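Local coordinates for protein phosphotransferase ChpT (Brucella abortus, PDB 4QPK) that relays phosphoryl groups as a homodimeric histidine phosphotransferase in the phosphorelay that controls cell growth, division and intracellular survival in the mammalian host, at residues Ser93-Phe98 with Thr123-Asn128. Residues are numbered along the deposited sequence; the frame is centred on the assembly and turned at random.
With NA (sodium ion), chain E; GOL (glycerol), chain F.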
loop_
_atom_site.group_PDB
_atom_site.type_symbol
_atom_site.label_atom_id
_atom_site.label_comp_id
_atom_site.label_asym_id
_atom_site.label_seq_id
_atom_site.Cartn_x
_atom_site.Cartn_y
_atom_site.Cartn_z
ATOM N N SER B 93 8.789 5.851 7.266
ATOM C CA SER B 93 7.910 5.399 8.353
ATOM C C SER B 93 6.694 6.308 8.464
ATOM O O SER B 93 5.561 5.831 8.581
ATOM C CB SER B 93 8.664 5.374 9.689
ATOM O OG SER B 93 7.862 4.802 10.726
ATOM N N ALA B 94 6.930 7.619 8.411
ATOM C CA ALA B 94 5.838 8.583 8.550
ATOM C C ALA B 94 4.837 8.415 7.419
ATOM O O ALA B 94 3.637 8.483 7.636
ATOM C CB ALA B 94 6.368 10.019 8.589
ATOM N N ARG B 95 5.328 8.173 6.208
ATOM C CA ARG B 95 4.424 8.026 5.080
ATOM C C ARG B 95 3.610 6.726 5.187
ATOM O O ARG B 95 2.421 6.718 4.895
ATOM C CB ARG B 95 5.207 8.088 3.762
ATOM C CG ARG B 95 5.718 9.489 3.511
ATOM C CD ARG B 95 6.466 9.655 2.204
ATOM N NE ARG B 95 7.047 10.988 2.191
ATOM C CZ ARG B 95 6.361 12.088 1.894
ATOM N NH1 ARG B 95 5.084 12.004 1.566
ATOM N NH2 ARG B 95 6.949 13.273 1.935
ATOM N N LEU B 96 4.251 5.645 5.633
ATOM C CA LEU B 96 3.562 4.358 5.797
ATOM C C LEU B 96 2.511 4.424 6.912
ATOM O O LEU B 96 1.401 3.899 6.769
ATOM C CB LEU B 96 4.592 3.246 6.042
ATOM C CG LEU B 96 5.389 2.914 4.763
ATOM C CD1 LEU B 96 6.723 2.209 5.101
ATOM C CD2 LEU B 96 4.591 2.072 3.757
ATOM N N GLN B 97 2.859 5.049 8.034
ATOM C CA GLN B 97 1.897 5.152 9.136
ATOM C C GLN B 97 0.700 6.030 8.740
ATOM O O GLN B 97 -0.439 5.741 9.110
ATOM C CB GLN B 97 2.561 5.710 10.402
ATOM C CG GLN B 97 3.626 4.810 11.045
ATOM C CD GLN B 97 3.063 3.472 11.522
ATOM O OE1 GLN B 97 1.873 3.351 11.789
ATOM N NE2 GLN B 97 3.931 2.478 11.667
ATOM N N PHE B 98 0.958 7.094 7.985
ATOM C CA PHE B 98 -0.127 7.948 7.531
ATOM C C PHE B 98 -1.013 7.173 6.559
ATOM O O PHE B 98 -2.230 7.166 6.690
ATOM C CB PHE B 98 0.438 9.220 6.888
ATOM C CG PHE B 98 -0.609 10.211 6.476
ATOM C CD1 PHE B 98 -1.217 10.105 5.231
ATOM C CD2 PHE B 98 -0.978 11.248 7.323
ATOM C CE1 PHE B 98 -2.190 11.018 4.837
ATOM C CE2 PHE B 98 -1.948 12.176 6.925
ATOM C CZ PHE B 98 -2.554 12.045 5.676
ATOM N N THR B 123 0.595 14.705 12.091
ATOM C CA THR B 123 1.644 15.602 12.575
ATOM C C THR B 123 3.031 15.100 12.158
ATOM O O THR B 123 3.873 15.870 11.695
ATOM C CB THR B 123 1.549 15.761 14.101
ATOM O OG1 THR B 123 0.263 16.309 14.411
ATOM C CG2 THR B 123 2.644 16.704 14.624
ATOM N N GLU B 124 3.256 13.798 12.291
ATOM C CA GLU B 124 4.538 13.220 11.905
ATOM C C GLU B 124 4.728 13.286 10.376
ATOM O O GLU B 124 5.837 13.535 9.877
ATOM C CB GLU B 124 4.624 11.771 12.414
ATOM C CG GLU B 124 5.903 11.005 12.103
ATOM C CD GLU B 124 7.154 11.639 12.692
ATOM O OE1 GLU B 124 7.044 12.482 13.622
ATOM O OE2 GLU B 124 8.258 11.239 12.254
ATOM N N TYR B 125 3.647 13.063 9.636
ATOM C CA TYR B 125 3.688 13.147 8.183
ATOM C C TYR B 125 4.137 14.542 7.749
ATOM O O TYR B 125 5.013 14.680 6.897
ATOM C CB TYR B 125 2.313 12.814 7.584
ATOM C CG TYR B 125 2.232 12.864 6.072
ATOM C CD1 TYR B 125 2.572 11.764 5.308
ATOM C CD2 TYR B 125 1.792 14.009 5.420
ATOM C CE1 TYR B 125 2.486 11.799 3.928
ATOM C CE2 TYR B 125 1.709 14.056 4.033
ATOM C CZ TYR B 125 2.054 12.944 3.296
ATOM O OH TYR B 125 1.966 12.977 1.916
ATOM N N PHE B 126 3.544 15.577 8.339
ATOM C CA PHE B 126 3.835 16.936 7.870
ATOM C C PHE B 126 5.184 17.462 8.329
ATOM O O PHE B 126 5.636 18.500 7.859
ATOM C CB PHE B 126 2.712 17.901 8.252
ATOM C CG PHE B 126 1.602 17.905 7.261
ATOM C CD1 PHE B 126 0.571 16.990 7.350
ATOM C CD2 PHE B 126 1.625 18.794 6.185
ATOM C CE1 PHE B 126 -0.449 16.973 6.403
ATOM C CE2 PHE B 126 0.612 18.787 5.233
ATOM C CZ PHE B 126 -0.429 17.869 5.343
ATOM N N ARG B 127 5.832 16.740 9.233
ATOM C CA ARG B 127 7.245 16.995 9.502
ATOM C C ARG B 127 8.068 16.847 8.214
ATOM O O ARG B 127 9.104 17.499 8.054
ATOM C CB ARG B 127 7.765 16.036 10.560
ATOM C CG ARG B 127 7.347 16.370 11.964
ATOM C CD ARG B 127 8.222 15.631 12.954
ATOM N NE ARG B 127 9.642 15.868 12.718
ATOM C CZ ARG B 127 10.383 16.734 13.408
ATOM N NH1 ARG B 127 9.839 17.448 14.387
ATOM N NH2 ARG B 127 11.671 16.882 13.124
ATOM N N ASN B 128 7.608 15.993 7.297
ATOM C CA ASN B 128 8.258 15.809 5.999
ATOM C C ASN B 128 7.539 16.495 4.842
ATOM O O ASN B 128 7.650 16.061 3.693
ATOM C CB ASN B 128 8.410 14.329 5.671
ATOM C CG ASN B 128 9.128 13.568 6.758
ATOM O OD1 ASN B 128 10.342 13.675 6.913
ATOM N ND2 ASN B 128 8.382 12.777 7.506
HETATM NA NA NA E . 8.669 12.652 9.673
HETATM C C1 GOL F . 1.295 7.430 0.960
HETATM O O1 GOL F . 0.674 7.647 -0.287
HETATM C C2 GOL F . 1.122 8.689 1.794
HETATM O O2 GOL F . 1.323 8.422 3.162
HETATM C C3 GOL F . 2.169 9.698 1.357
HETATM O O3 GOL F . 1.499 10.756 0.718
#
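The interface between the DHp helical hairpin and the kinase-like C-terminal domain of ChpT is formed here by F98, A94 and R95 of helix 78-102 against Y125, E124 and N128 of segment 123-128. F98 and Y125 make a face-to-face stack, centroids 4.4 Å apart and planes tilted by 28°. Both rings have CG anti to N (chi1 -176° in F98), which lays the two ring faces against each other; F98 CD2 also reaches Y125 CB at 3.7 Å. L151 and L155 pack on F98. The A94 methyl touches both E124 CG (3.7 Å) and N128 ND2. Extended from CG to NE, R95 passes the tyrosine with its guanidinium turned 75° from the ring, NH1 lying 3.3 Å from Y125 OH; N91 and E129 hold its NE and NH2. A glycerol, probably from crystallisation, links the helices: Y125 OH donates to its O3 (2.6 Å) and its O2 donates to R95 O. It also hydrogen-bonds D57 OD2, next to H56, the relay's phosphoryl-carrying histidine, unmodified here. E124 OE1 salt-bridges R90. Beside the A94 methyl, a sodium ion lies a long 3.0 Å from E124 O and OE2; its 2.2 Å contact with N128 ND2 is doubtful, since an amide oxygen would be expected there.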